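Local coordinates for protein putative phosphomannomutase (Thermus thermophilus, PDB 1TUO) that probably interconverts sugar phosphates by moving a phosphoryl group between two positions of the sugar, as a magnesium-dependent member of the phosphohexose mutase family, at residues D155-E158 with A159-A163; T88-L91 with S92-V95; A61-F64 with A65-L68; E320-K324 with G325-I329. One frame throughout, in Å; residues are numbered along the deposited sequence.

Contact 1: residues D155-E158 with A159-A163; sequences DLRE and AYFEA
Arg157 and Phe161, one helical turn apart, run side by side in the same direction, and the aliphatic part of the arginine lies against the outer end of the ring: CG of Arg157 is 3.2 Å from CE2 of Phe161. CG stands opposite the backbone N (chi1 -175°), which carries the chain along the helix surface to the ring; the chain bends at chi3, and the guanidinium plane stands nearly perpendicular to the phenyl plane, 82° apart. Arg157 O lies over one face of the same ring, offset toward its rim, while Glu158 brings OE1 to the ring edge, in plane, 3.5 Å from CD2 of Phe161. A carboxylate oxygen in the ring plane probably gains from the slightly positive ring hydrogens. On another side of the turn, CD2 of Leu156 packs on CB of Ala159 at 3.9 Å.

Three i to i+4 backbone bonds set these positions: Tyr160 N to Leu156 O (3.0 Å), Phe161 N to Arg157 O (2.9 Å) and Glu162 N to Glu158 O (3.0 Å). Leu156 occupies the N-cap position, and just before it Asp155 OD1 receives a weak bond from Arg157 N at 3.3 Å.

Farther out, Arg157 makes a cation-pi contact with Phe192, Glu158 OE1 forms a salt bridge with Arg198, and Tyr160 OH is hydrogen-bonded to Asp347. This is the first turn of helix 157-165, which follows strand 152-154 of the domain I sheet and packs between helices 88-97 and 192-199, at the passage from domain I to domain II of the phosphohexomutase fold.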
ATOM      1  N   ASP A 155       8.735  21.281   1.003  1.00 23.63           N
ATOM      2  CA  ASP A 155       7.482  20.789   1.560  1.00 25.94           C
ATOM      3  C   ASP A 155       6.446  20.845   0.440  1.00 25.48           C
ATOM      4  O   ASP A 155       6.048  21.928   0.013  1.00 25.59           O
ATOM      5  CB  ASP A 155       7.058  21.668   2.744  1.00 29.33           C
ATOM      6  CG  ASP A 155       5.728  21.244   3.347  1.00 33.07           C
ATOM      7  OD1 ASP A 155       5.315  20.080   3.148  1.00 33.59           O
ATOM      8  OD2 ASP A 155       5.100  22.079   4.037  1.00 35.52           O
ATOM      9  N   LEU A 156       6.028  19.678  -0.050  1.00 24.83           N
ATOM     10  CA  LEU A 156       5.055  19.603  -1.140  1.00 25.11           C
ATOM     11  C   LEU A 156       3.679  19.120  -0.708  1.00 24.97           C
ATOM     12  O   LEU A 156       2.878  18.686  -1.536  1.00 25.24           O
ATOM     13  CB  LEU A 156       5.581  18.687  -2.253  1.00 27.11           C
ATOM     14  CG  LEU A 156       6.545  19.354  -3.236  1.00 28.53           C
ATOM     15  CD1 LEU A 156       7.102  18.329  -4.200  1.00 31.32           C
ATOM     16  CD2 LEU A 156       5.809  20.451  -3.991  1.00 30.30           C
ATOM     17  N   ARG A 157       3.407  19.210   0.585  1.00 24.61           N
ATOM     18  CA  ARG A 157       2.131  18.773   1.118  1.00 26.59           C
ATOM     19  C   ARG A 157       0.953  19.460   0.426  1.00 26.26           C
ATOM     20  O   ARG A 157       0.015  18.800  -0.019  1.00 24.28           O
ATOM     21  CB  ARG A 157       2.086  19.038   2.621  1.00 29.33           C
ATOM     22  CG  ARG A 157       0.848  18.505   3.290  1.00 34.95           C
ATOM     23  CD  ARG A 157       0.902  18.685   4.791  1.00 38.30           C
ATOM     24  NE  ARG A 157       2.032  17.976   5.380  1.00 40.90           N
ATOM     25  CZ  ARG A 157       2.050  17.523   6.627  1.00 41.48           C
ATOM     26  NH1 ARG A 157       0.994  17.709   7.408  1.00 42.63           N
ATOM     27  NH2 ARG A 157       3.117  16.887   7.094  1.00 41.46           N
ATOM     28  N   GLU A 158       1.008  20.786   0.330  1.00 26.74           N
ATOM     29  CA  GLU A 158      -0.071  21.536  -0.301  1.00 27.17           C
ATOM     30  C   GLU A 158      -0.327  21.086  -1.732  1.00 25.69           C
ATOM     31  O   GLU A 158      -1.476  20.908  -2.134  1.00 26.17           O
ATOM     32  CB  GLU A 158       0.245  23.034  -0.287  1.00 30.24           C
ATOM     33  CG  GLU A 158       0.178  23.683   1.088  1.00 35.21           C
ATOM     34  CD  GLU A 158      -1.230  23.738   1.650  1.00 37.84           C
ATOM     35  OE1 GLU A 158      -1.715  22.706   2.161  1.00 39.70           O
ATOM     36  OE2 GLU A 158      -1.855  24.819   1.576  1.00 41.41           O
ATOM     37  N   ALA A 159       0.742  20.903  -2.503  1.00 24.77           N
ATOM     38  CA  ALA A 159       0.596  20.474  -3.889  1.00 23.25           C
ATOM     39  C   ALA A 159      -0.015  19.076  -3.953  1.00 21.52           C
ATOM     40  O   ALA A 159      -0.802  18.778  -4.851  1.00 21.59           O
ATOM     41  CB  ALA A 159       1.951  20.491  -4.593  1.00 24.47           C
ATOM     42  N   TYR A 160       0.361  18.223  -3.004  1.00 21.25           N
ATOM     43  CA  TYR A 160      -0.171  16.864  -2.946  1.00 20.55           C
ATOM     44  C   TYR A 160      -1.675  16.930  -2.680  1.00 21.47           C
ATOM     45  O   TYR A 160      -2.452  16.189  -3.281  1.00 22.13           O
ATOM     46  CB  TYR A 160       0.533  16.076  -1.838  1.00 21.66           C
ATOM     47  CG  TYR A 160      -0.006  14.673  -1.618  1.00 20.48           C
ATOM     48  CD1 TYR A 160       0.001  13.722  -2.648  1.00 21.02           C
ATOM     49  CD2 TYR A 160      -0.522  14.297  -0.380  1.00 20.56           C
ATOM     50  CE1 TYR A 160      -0.501  12.424  -2.439  1.00 20.08           C
ATOM     51  CE2 TYR A 160      -1.021  13.011  -0.163  1.00 22.21           C
ATOM     52  CZ  TYR A 160      -1.011  12.083  -1.193  1.00 21.42           C
ATOM     53  OH  TYR A 160      -1.529  10.822  -0.969  1.00 22.83           O
ATOM     54  N   PHE A 161      -2.081  17.822  -1.784  1.00 21.83           N
ATOM     55  CA  PHE A 161      -3.497  17.970  -1.471  1.00 23.56           C
ATOM     56  C   PHE A 161      -4.258  18.447  -2.706  1.00 24.27           C
ATOM     57  O   PHE A 161      -5.366  17.984  -2.982  1.00 22.85           O
ATOM     58  CB  PHE A 161      -3.700  18.959  -0.316  1.00 23.41           C
ATOM     59  CG  PHE A 161      -3.202  18.461   1.017  1.00 25.51           C
ATOM     60  CD1 PHE A 161      -3.254  17.106   1.341  1.00 25.92           C
ATOM     61  CD2 PHE A 161      -2.711  19.354   1.963  1.00 25.17           C
ATOM     62  CE1 PHE A 161      -2.824  16.652   2.587  1.00 27.58           C
ATOM     63  CE2 PHE A 161      -2.281  18.911   3.213  1.00 28.88           C
ATOM     64  CZ  PHE A 161      -2.337  17.556   3.525  1.00 26.40           C
ATOM     65  N   GLU A 162      -3.662  19.374  -3.450  1.00 24.44           N
ATOM     66  CA  GLU A 162      -4.297  19.878  -4.661  1.00 26.33           C
ATOM     67  C   GLU A 162      -4.474  18.763  -5.681  1.00 25.67           C
ATOM     68  O   GLU A 162      -5.469  18.718  -6.399  1.00 26.53           O
ATOM     69  CB  GLU A 162      -3.467  21.011  -5.271  1.00 28.36           C
ATOM     70  CG  GLU A 162      -3.702  22.351  -4.609  1.00 32.38           C
ATOM     71  CD  GLU A 162      -5.133  22.832  -4.793  1.00 34.09           C
ATOM     72  OE1 GLU A 162      -5.831  23.032  -3.779  1.00 36.07           O
ATOM     73  OE2 GLU A 162      -5.557  23.006  -5.954  1.00 37.48           O
ATOM     74  N   ALA A 163      -3.497  17.865  -5.748  1.00 26.36           N
ATOM     75  CA  ALA A 163      -3.570  16.750  -6.680  1.00 26.86           C
ATOM     76  C   ALA A 163      -4.707  15.814  -6.270  1.00 26.92           C
ATOM     77  O   ALA A 163      -5.473  15.353  -7.118  1.00 26.56           O
ATOM     78  CB  ALA A 163      -2.249  15.997  -6.698  1.00 26.82           C
TER

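Contact 2: residues T88-L91 with S92-V95; sequences TPLL and SFAV
Leu90 meets Phe93 three residues on, and Leu91 meets Val95 four residues on; these are the apolar side-chain pairs of this buried turn. In the first, CD1 of Leu90 is 4.0 Å from CD2 of Phe93, the two side chains running at a slant to each other. The i, i+3 spacing puts them on one flank of the helix, and CG of each stands opposite its backbone N (chi1 159° for Phe93). The second pair is looser, with CD1 of Leu91 4.3 Å from CG2 of Val95.

Backbone bonding is regular. Ser92 N donates to Thr88 O at 2.9 Å in a nearly straight bond (N-H...O 167°), and Phe93 N, Ala94 N and Val95 N follow to Pro89 O, Leu90 O and Leu91 O. Pro89, without an N-H, fits in the first turn, where its nitrogen has no donor duty within the helix.

The hydroxyls lie far apart, OG1 of Thr88 6.3 Å from OG of Ser92; it is the CG2 methyl of Thr88 that faces OG of Ser92, at 4.2 Å. Thr88 OG1 is instead paired with Asp251, and Ser92 OG with Glu345.

Outside the turn, Leu91, Ala94 and Val95 pack on Val52 of strand 50-55, while Leu90 and Phe93 meet helix 157-165. Helix 88-97 thus has apolar flanks for the sheet and a neighbouring helix, and its two buried hydroxyls are satisfied by carboxylates from beyond domain I, so polar links as well as packing tie it to other domains.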
ATOM      1  N   THR A  88       4.565   7.430   1.464  1.00 16.55           N
ATOM      2  CA  THR A  88       5.148   6.992   0.201  1.00 16.64           C
ATOM      3  C   THR A  88       4.445   7.670  -0.981  1.00 17.24           C
ATOM      4  O   THR A  88       5.100   8.160  -1.906  1.00 16.23           O
ATOM      5  CB  THR A  88       5.047   5.451   0.061  1.00 17.04           C
ATOM      6  OG1 THR A  88       6.113   4.851   0.811  1.00 19.99           O
ATOM      7  CG2 THR A  88       5.135   5.009  -1.407  1.00 19.34           C
ATOM      8  N   PRO A  89       3.104   7.705  -0.970  1.00 17.21           N
ATOM      9  CA  PRO A  89       2.433   8.354  -2.104  1.00 18.85           C
ATOM     10  C   PRO A  89       2.810   9.821  -2.318  1.00 18.32           C
ATOM     11  O   PRO A  89       2.785  10.298  -3.451  1.00 18.87           O
ATOM     12  CB  PRO A  89       0.945   8.155  -1.800  1.00 19.82           C
ATOM     13  CG  PRO A  89       0.906   7.928  -0.299  1.00 19.57           C
ATOM     14  CD  PRO A  89       2.118   7.067  -0.082  1.00 18.45           C
ATOM     15  N   LEU A  90       3.156  10.542  -1.251  1.00 17.67           N
ATOM     16  CA  LEU A  90       3.559  11.939  -1.417  1.00 17.45           C
ATOM     17  C   LEU A  90       4.912  11.973  -2.143  1.00 18.12           C
ATOM     18  O   LEU A  90       5.151  12.816  -3.014  1.00 16.68           O
ATOM     19  CB  LEU A  90       3.683  12.651  -0.063  1.00 19.57           C
ATOM     20  CG  LEU A  90       4.316  14.055  -0.090  1.00 19.71           C
ATOM     21  CD1 LEU A  90       3.551  14.939  -1.067  1.00 23.48           C
ATOM     22  CD2 LEU A  90       4.304  14.667   1.311  1.00 22.26           C
ATOM     23  N   LEU A  91       5.806  11.057  -1.784  1.00 16.91           N
ATOM     24  CA  LEU A  91       7.103  11.016  -2.446  1.00 17.20           C
ATOM     25  C   LEU A  91       6.904  10.667  -3.921  1.00 16.65           C
ATOM     26  O   LEU A  91       7.480  11.305  -4.806  1.00 16.26           O
ATOM     27  CB  LEU A  91       8.019   9.997  -1.754  1.00 18.60           C
ATOM     28  CG  LEU A  91       9.452   9.768  -2.266  1.00 19.22           C
ATOM     29  CD1 LEU A  91       9.429   8.826  -3.459  1.00 17.50           C
ATOM     30  CD2 LEU A  91      10.112  11.095  -2.614  1.00 17.74           C
ATOM     31  N   SER A  92       6.066   9.675  -4.197  1.00 16.65           N
ATOM     32  CA  SER A  92       5.820   9.284  -5.584  1.00 19.37           C
ATOM     33  C   SER A  92       5.173  10.436  -6.349  1.00 18.83           C
ATOM     34  O   SER A  92       5.494  10.688  -7.512  1.00 18.44           O
ATOM     35  CB  SER A  92       4.935   8.037  -5.641  1.00 19.60           C
ATOM     36  OG  SER A  92       5.624   6.911  -5.108  1.00 21.32           O
ATOM     37  N   PHE A  93       4.272  11.151  -5.691  1.00 18.99           N
ATOM     38  CA  PHE A  93       3.626  12.290  -6.330  1.00 19.40           C
ATOM     39  C   PHE A  93       4.668  13.362  -6.646  1.00 18.36           C
ATOM     40  O   PHE A  93       4.671  13.942  -7.735  1.00 18.41           O
ATOM     41  CB  PHE A  93       2.569  12.893  -5.404  1.00 20.53           C
ATOM     42  CG  PHE A  93       2.226  14.320  -5.737  1.00 19.91           C
ATOM     43  CD1 PHE A  93       1.427  14.622  -6.837  1.00 20.68           C
ATOM     44  CD2 PHE A  93       2.752  15.361  -4.982  1.00 22.41           C
ATOM     45  CE1 PHE A  93       1.160  15.955  -7.178  1.00 21.82           C
ATOM     46  CE2 PHE A  93       2.493  16.690  -5.312  1.00 22.90           C
ATOM     47  CZ  PHE A  93       1.693  16.983  -6.415  1.00 23.81           C
ATOM     48  N   ALA A  94       5.548  13.626  -5.683  1.00 17.02           N
ATOM     49  CA  ALA A  94       6.582  14.641  -5.845  1.00 18.25           C
ATOM     50  C   ALA A  94       7.468  14.345  -7.050  1.00 18.06           C
ATOM     51  O   ALA A  94       7.856  15.247  -7.790  1.00 17.80           O
ATOM     52  CB  ALA A  94       7.422  14.731  -4.579  1.00 16.89           C
ATOM     53  N   VAL A  95       7.790  13.074  -7.248  1.00 17.35           N
ATOM     54  CA  VAL A  95       8.625  12.698  -8.379  1.00 18.88           C
ATOM     55  C   VAL A  95       7.985  13.132  -9.696  1.00 19.68           C
ATOM     56  O   VAL A  95       8.642  13.717 -10.554  1.00 20.14           O
ATOM     57  CB  VAL A  95       8.852  11.176  -8.415  1.00 18.33           C
ATOM     58  CG1 VAL A  95       9.463  10.770  -9.749  1.00 18.12           C
ATOM     59  CG2 VAL A  95       9.776  10.770  -7.268  1.00 17.12           C
TER

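Contact 3: residues A61-F64 with A65-L68; sequences ADAF and ARAL
The guanidinium group of Arg66 folds back over the preceding turn, one of its faces resting on the backbone of Asp62 and Ala63. Asp62 O and Ala63 CA lie on that same face, each displaced toward the rim, and NH2 of Arg66 comes within 3.5 Å of CA of Ala63 and 3.6 Å of its CB. The bend at chi3 turns the chain back this way. Asp62 and Arg66 extend side by side in one direction, with carboxylate and guanidinium planes 75° apart. OD2 lies at the guanidinium edge, yet the salt bridge is long, 3.7 Å from OD2 of Asp62 to NH1 of Arg66, so the pairing is probably weak.

Helix 61-75 is the crossover of a beta-alpha-beta unit between parallel strands 50-55 and 78-82 of domain I, and this pair lies on a more open flank than Phe64 and Leu68, which pack on Leu106 of strand 102-106.

The aspartate has a second task. With CG wedged between the backbone N and the carbonyl carbon (chi1 55°), OD1 of Asp62 curls back to accept from Ala63 N at 2.7 Å in a bent bond (N-H...O 133°), the donor approaching from above the carboxylate plane. Backbone bonds hold the turn: Ala65 N to Ala61 O at 2.9 Å, then Arg66, Ala67 and Leu68 N to the carbonyls of Asp62, Ala63 and Phe64. Phe64 stacks on Phe29 and meets Phe27 edge-to-face.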
ATOM      1  N   ALA A  61      15.556   7.144   9.873  1.00 16.69           N
ATOM      2  CA  ALA A  61      15.162   7.234   8.462  1.00 17.03           C
ATOM      3  C   ALA A  61      15.519   8.615   7.922  1.00 17.16           C
ATOM      4  O   ALA A  61      15.948   8.762   6.766  1.00 17.36           O
ATOM      5  CB  ALA A  61      13.664   6.977   8.309  1.00 17.06           C
ATOM      6  N   ASP A  62      15.340   9.630   8.762  1.00 17.32           N
ATOM      7  CA  ASP A  62      15.663  10.994   8.378  1.00 18.44           C
ATOM      8  C   ASP A  62      17.159  11.137   8.104  1.00 18.46           C
ATOM      9  O   ASP A  62      17.565  11.724   7.097  1.00 17.03           O
ATOM     10  CB  ASP A  62      15.191  11.989   9.460  1.00 20.51           C
ATOM     11  CG  ASP A  62      15.743  11.688  10.860  1.00 22.79           C
ATOM     12  OD1 ASP A  62      16.315  10.605  11.110  1.00 23.01           O
ATOM     13  OD2 ASP A  62      15.574  12.566  11.735  1.00 28.32           O
ATOM     14  N   ALA A  63      17.983  10.580   8.989  1.00 19.05           N
ATOM     15  CA  ALA A  63      19.432  10.657   8.808  1.00 17.92           C
ATOM     16  C   ALA A  63      19.889   9.904   7.556  1.00 17.86           C
ATOM     17  O   ALA A  63      20.774  10.369   6.829  1.00 17.76           O
ATOM     18  CB  ALA A  63      20.147  10.108  10.044  1.00 18.17           C
ATOM     19  N   PHE A  64      19.291   8.741   7.304  1.00 16.95           N
ATOM     20  CA  PHE A  64      19.646   7.959   6.123  1.00 16.63           C
ATOM     21  C   PHE A  64      19.248   8.725   4.865  1.00 15.80           C
ATOM     22  O   PHE A  64      19.968   8.716   3.867  1.00 15.62           O
ATOM     23  CB  PHE A  64      18.944   6.596   6.145  1.00 16.25           C
ATOM     24  CG  PHE A  64      19.570   5.592   7.093  1.00 16.81           C
ATOM     25  CD1 PHE A  64      18.840   5.060   8.146  1.00 16.91           C
ATOM     26  CD2 PHE A  64      20.873   5.152   6.898  1.00 18.74           C
ATOM     27  CE1 PHE A  64      19.401   4.094   8.993  1.00 18.19           C
ATOM     28  CE2 PHE A  64      21.439   4.192   7.737  1.00 19.54           C
ATOM     29  CZ  PHE A  64      20.698   3.663   8.784  1.00 18.52           C
ATOM     30  N   ALA A  65      18.094   9.386   4.916  1.00 15.67           N
ATOM     31  CA  ALA A  65      17.618  10.154   3.767  1.00 16.83           C
ATOM     32  C   ALA A  65      18.530  11.347   3.473  1.00 17.62           C
ATOM     33  O   ALA A  65      18.789  11.671   2.312  1.00 17.50           O
ATOM     34  CB  ALA A  65      16.186  10.634   4.012  1.00 17.30           C
ATOM     35  N   ARG A  66      19.005  12.012   4.517  1.00 17.38           N
ATOM     36  CA  ARG A  66      19.893  13.151   4.329  1.00 19.28           C
ATOM     37  C   ARG A  66      21.210  12.662   3.727  1.00 18.21           C
ATOM     38  O   ARG A  66      21.782  13.310   2.850  1.00 19.22           O
ATOM     39  CB  ARG A  66      20.156  13.856   5.667  1.00 18.95           C
ATOM     40  CG  ARG A  66      18.948  14.597   6.237  1.00 21.90           C
ATOM     41  CD  ARG A  66      19.361  15.555   7.356  1.00 25.40           C
ATOM     42  NE  ARG A  66      19.949  14.860   8.497  1.00 28.09           N
ATOM     43  CZ  ARG A  66      19.251  14.314   9.489  1.00 28.64           C
ATOM     44  NH1 ARG A  66      17.927  14.381   9.492  1.00 28.72           N
ATOM     45  NH2 ARG A  66      19.880  13.701  10.483  1.00 31.14           N
ATOM     46  N   ALA A  67      21.674  11.505   4.191  1.00 16.82           N
ATOM     47  CA  ALA A  67      22.925  10.928   3.705  1.00 17.99           C
ATOM     48  C   ALA A  67      22.802  10.557   2.229  1.00 17.02           C
ATOM     49  O   ALA A  67      23.705  10.822   1.431  1.00 17.83           O
ATOM     50  CB  ALA A  67      23.284   9.692   4.527  1.00 19.06           C
ATOM     51  N   LEU A  68      21.682   9.940   1.869  1.00 16.08           N
ATOM     52  CA  LEU A  68      21.459   9.550   0.479  1.00 15.78           C
ATOM     53  C   LEU A  68      21.357  10.789  -0.413  1.00 15.33           C
ATOM     54  O   LEU A  68      21.916  10.822  -1.515  1.00 17.48           O
ATOM     55  CB  LEU A  68      20.177   8.710   0.362  1.00 16.11           C
ATOM     56  CG  LEU A  68      19.697   8.367  -1.052  1.00 16.43           C
ATOM     57  CD1 LEU A  68      20.765   7.575  -1.794  1.00 17.71           C
ATOM     58  CD2 LEU A  68      18.389   7.573  -0.969  1.00 16.99           C
TER

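Contact 4: residues E320-K324 with G325-I329; sequences EEFLK and GDCFI
A type I beta turn from Phe322 to Gly325 takes the chain out of helix 315-322 of domain III and toward strand 327-331, a helix-to-strand connection of its alpha/beta/alpha layering. Cys327 and Phe322 meet where the chain comes back: CB of the cysteine is 4.0 Å from CD1 of the ring, and SG stands 5.3 Å from the ring centroid, 65° off the normal, an oblique sulfur-aromatic contact. SG is also 3.4 Å from Glu321 O. Its chi1 of -53° places it beside the backbone N, on the side facing the helix end. Farther along the ring, Phe322 CZ touches the backbone at Ile329 C, 3.8 Å away.

Gly325 N donates to Phe322 O at 2.8 Å, from above the carbonyl plane. The same oxygen receives a bond from water 1, which in turn accepts from Cys327 N at 3.0 Å, bridging helix end and strand start. Gly325 has positive phi (84°), with backbone angles that would press a beta carbon against the preceding carbonyl oxygen.

On the surface, Lys324 NZ binds the syn lone pair of Glu321 OE2 at 2.6 Å, and that oxygen also pairs with Arg286 of the adjacent strand. Two cations thus share one carboxylate oxygen, which probably keeps Glu321 ionised, while the Phe322 carbonyl, which accepts from both Gly325 N and the water, gives the helix end polar partners beside the buried Cys327 and Phe322 side chains.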
ATOM      1  N   GLU A 320       2.601  -1.891 -14.291  1.00 21.90           N
ATOM      2  CA  GLU A 320       2.771  -2.113 -15.727  1.00 22.21           C
ATOM      3  C   GLU A 320       1.426  -1.993 -16.435  1.00 21.96           C
ATOM      4  O   GLU A 320       1.314  -1.332 -17.470  1.00 22.95           O
ATOM      5  CB  GLU A 320       3.369  -3.498 -16.009  1.00 23.32           C
ATOM      6  CG  GLU A 320       3.614  -3.754 -17.503  1.00 24.93           C
ATOM      7  CD  GLU A 320       4.302  -5.085 -17.779  1.00 28.23           C
ATOM      8  OE1 GLU A 320       3.617  -6.133 -17.786  1.00 26.53           O
ATOM      9  OE2 GLU A 320       5.533  -5.076 -17.984  1.00 28.88           O
ATOM     10  N   GLU A 321       0.399  -2.618 -15.870  1.00 20.74           N
ATOM     11  CA  GLU A 321      -0.925  -2.570 -16.479  1.00 22.17           C
ATOM     12  C   GLU A 321      -1.553  -1.179 -16.427  1.00 22.49           C
ATOM     13  O   GLU A 321      -2.229  -0.766 -17.367  1.00 22.05           O
ATOM     14  CB  GLU A 321      -1.842  -3.613 -15.828  1.00 22.45           C
ATOM     15  CG  GLU A 321      -1.371  -5.042 -16.090  1.00 24.44           C
ATOM     16  CD  GLU A 321      -1.009  -5.269 -17.558  1.00 25.33           C
ATOM     17  OE1 GLU A 321       0.173  -5.551 -17.853  1.00 24.48           O
ATOM     18  OE2 GLU A 321      -1.909  -5.152 -18.417  1.00 23.52           O
ATOM     19  N   PHE A 322      -1.332  -0.456 -15.333  1.00 22.70           N
ATOM     20  CA  PHE A 322      -1.869   0.898 -15.205  1.00 23.62           C
ATOM     21  C   PHE A 322      -1.347   1.777 -16.341  1.00 25.50           C
ATOM     22  O   PHE A 322      -2.098   2.538 -16.956  1.00 24.21           O
ATOM     23  CB  PHE A 322      -1.430   1.515 -13.877  1.00 23.15           C
ATOM     24  CG  PHE A 322      -2.373   1.264 -12.733  1.00 24.97           C
ATOM     25  CD1 PHE A 322      -3.197   0.145 -12.711  1.00 24.38           C
ATOM     26  CD2 PHE A 322      -2.392   2.136 -11.643  1.00 25.92           C
ATOM     27  CE1 PHE A 322      -4.028  -0.109 -11.623  1.00 24.99           C
ATOM     28  CE2 PHE A 322      -3.219   1.892 -10.546  1.00 26.27           C
ATOM     29  CZ  PHE A 322      -4.039   0.765 -10.535  1.00 26.56           C
ATOM     30  N   LEU A 323      -0.050   1.666 -16.609  1.00 26.61           N
ATOM     31  CA  LEU A 323       0.579   2.467 -17.650  1.00 29.75           C
ATOM     32  C   LEU A 323      -0.007   2.186 -19.035  1.00 31.15           C
ATOM     33  O   LEU A 323       0.210   2.957 -19.972  1.00 30.46           O
ATOM     34  CB  LEU A 323       2.097   2.249 -17.626  1.00 29.74           C
ATOM     35  CG  LEU A 323       2.765   2.685 -16.309  1.00 31.78           C
ATOM     36  CD1 LEU A 323       4.259   2.400 -16.353  1.00 31.81           C
ATOM     37  CD2 LEU A 323       2.520   4.171 -16.073  1.00 32.46           C
ATOM     38  N   LYS A 324      -0.760   1.093 -19.157  1.00 32.86           N
ATOM     39  CA  LYS A 324      -1.403   0.741 -20.422  1.00 34.68           C
ATOM     40  C   LYS A 324      -2.520   1.762 -20.658  1.00 35.12           C
ATOM     41  O   LYS A 324      -2.901   2.034 -21.798  1.00 35.47           O
ATOM     42  CB  LYS A 324      -1.982  -0.683 -20.354  1.00 36.30           C
ATOM     43  CG  LYS A 324      -2.427  -1.258 -21.701  1.00 39.83           C
ATOM     44  CD  LYS A 324      -2.913  -2.718 -21.595  1.00 40.16           C
ATOM     45  CE  LYS A 324      -1.810  -3.666 -21.110  1.00 40.86           C
ATOM     46  NZ  LYS A 324      -2.238  -5.108 -21.044  1.00 36.39           N
ATOM     47  N   GLY A 325      -3.044   2.313 -19.566  1.00 34.54           N
ATOM     48  CA  GLY A 325      -4.081   3.331 -19.650  1.00 34.46           C
ATOM     49  C   GLY A 325      -5.529   2.899 -19.798  1.00 34.52           C
ATOM     50  O   GLY A 325      -6.385   3.720 -20.141  1.00 34.90           O
ATOM     51  N   ASP A 326      -5.821   1.633 -19.525  1.00 33.47           N
ATOM     52  CA  ASP A 326      -7.185   1.133 -19.657  1.00 32.39           C
ATOM     53  C   ASP A 326      -7.704   0.510 -18.358  1.00 29.87           C
ATOM     54  O   ASP A 326      -8.563  -0.369 -18.391  1.00 30.51           O
ATOM     55  CB  ASP A 326      -7.239   0.103 -20.792  1.00 36.63           C
ATOM     56  CG  ASP A 326      -8.659  -0.267 -21.185  1.00 41.34           C
ATOM     57  OD1 ASP A 326      -8.824  -1.174 -22.032  1.00 44.78           O
ATOM     58  OD2 ASP A 326      -9.611   0.349 -20.660  1.00 44.64           O
ATOM     59  N   CYS A 327      -7.191   0.975 -17.220  1.00 27.34           N
ATOM     60  CA  CYS A 327      -7.606   0.451 -15.915  1.00 24.51           C
ATOM     61  C   CYS A 327      -8.311   1.530 -15.085  1.00 23.97           C
ATOM     62  O   CYS A 327      -8.137   2.724 -15.342  1.00 23.95           O
ATOM     63  CB  CYS A 327      -6.383  -0.036 -15.128  1.00 23.86           C
ATOM     64  SG  CYS A 327      -5.298  -1.214 -15.964  1.00 24.42           S
ATOM     65  N   PHE A 328      -9.109   1.121 -14.096  1.00 22.30           N
ATOM     66  CA  PHE A 328      -9.767   2.104 -13.235  1.00 22.42           C
ATOM     67  C   PHE A 328      -9.480   1.859 -11.754  1.00 22.21           C
ATOM     68  O   PHE A 328      -9.836   2.665 -10.901  1.00 22.35           O
ATOM     69  CB  PHE A 328     -11.286   2.186 -13.497  1.00 22.67           C
ATOM     70  CG  PHE A 328     -12.081   1.014 -12.982  1.00 23.21           C
ATOM     71  CD1 PHE A 328     -12.183  -0.159 -13.721  1.00 23.80           C
ATOM     72  CD2 PHE A 328     -12.766   1.104 -11.772  1.00 24.37           C
ATOM     73  CE1 PHE A 328     -12.962  -1.232 -13.263  1.00 23.03           C
ATOM     74  CE2 PHE A 328     -13.540   0.047 -11.306  1.00 22.64           C
ATOM     75  CZ  PHE A 328     -13.642  -1.122 -12.050  1.00 23.10           C
ATOM     76  N   ILE A 329      -8.818   0.748 -11.456  1.00 20.92           N
ATOM     77  CA  ILE A 329      -8.456   0.441 -10.075  1.00 19.86           C
ATOM     78  C   ILE A 329      -7.511  -0.755 -10.051  1.00 19.87           C
ATOM     79  O   ILE A 329      -7.554  -1.605 -10.936  1.00 20.35           O
ATOM     80  CB  ILE A 329      -9.712   0.138  -9.215  1.00 19.00           C
ATOM     81  CG1 ILE A 329      -9.362   0.240  -7.727  1.00 18.75           C
ATOM     82  CG2 ILE A 329     -10.251  -1.250  -9.538  1.00 18.72           C
ATOM     83  CD1 ILE A 329     -10.584   0.164  -6.808  1.00 18.81           C
TER
HETATM   84  O   HOH W   1      -4.833   2.758 -16.667  1.00 25.08           O

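How the contacts relate
Contacts 1 and 2 touch directly, their centres 10 Å apart: CB of Tyr160 lies 3.3 Å from CD1 of Leu90, and CB of Ala163 3.4 Å from CE1 of Phe93. Contact 3 shares domain I with contact 2, but its centre is 17 Å away and their nearest atoms are about 9 Å apart. Contact 4, in domain III, lies 18 Å from contact 2 between centres and 33 Å from contact 3, touching neither. Polar links to Asp251, Glu345 and Asp347 tie contacts 1 and 2 to residues in the domain II and III ranges. Asp251 lies in the DGDADR sequence, probably this family's magnesium-binding loop, so contact 2 probably borders the active site through Thr88.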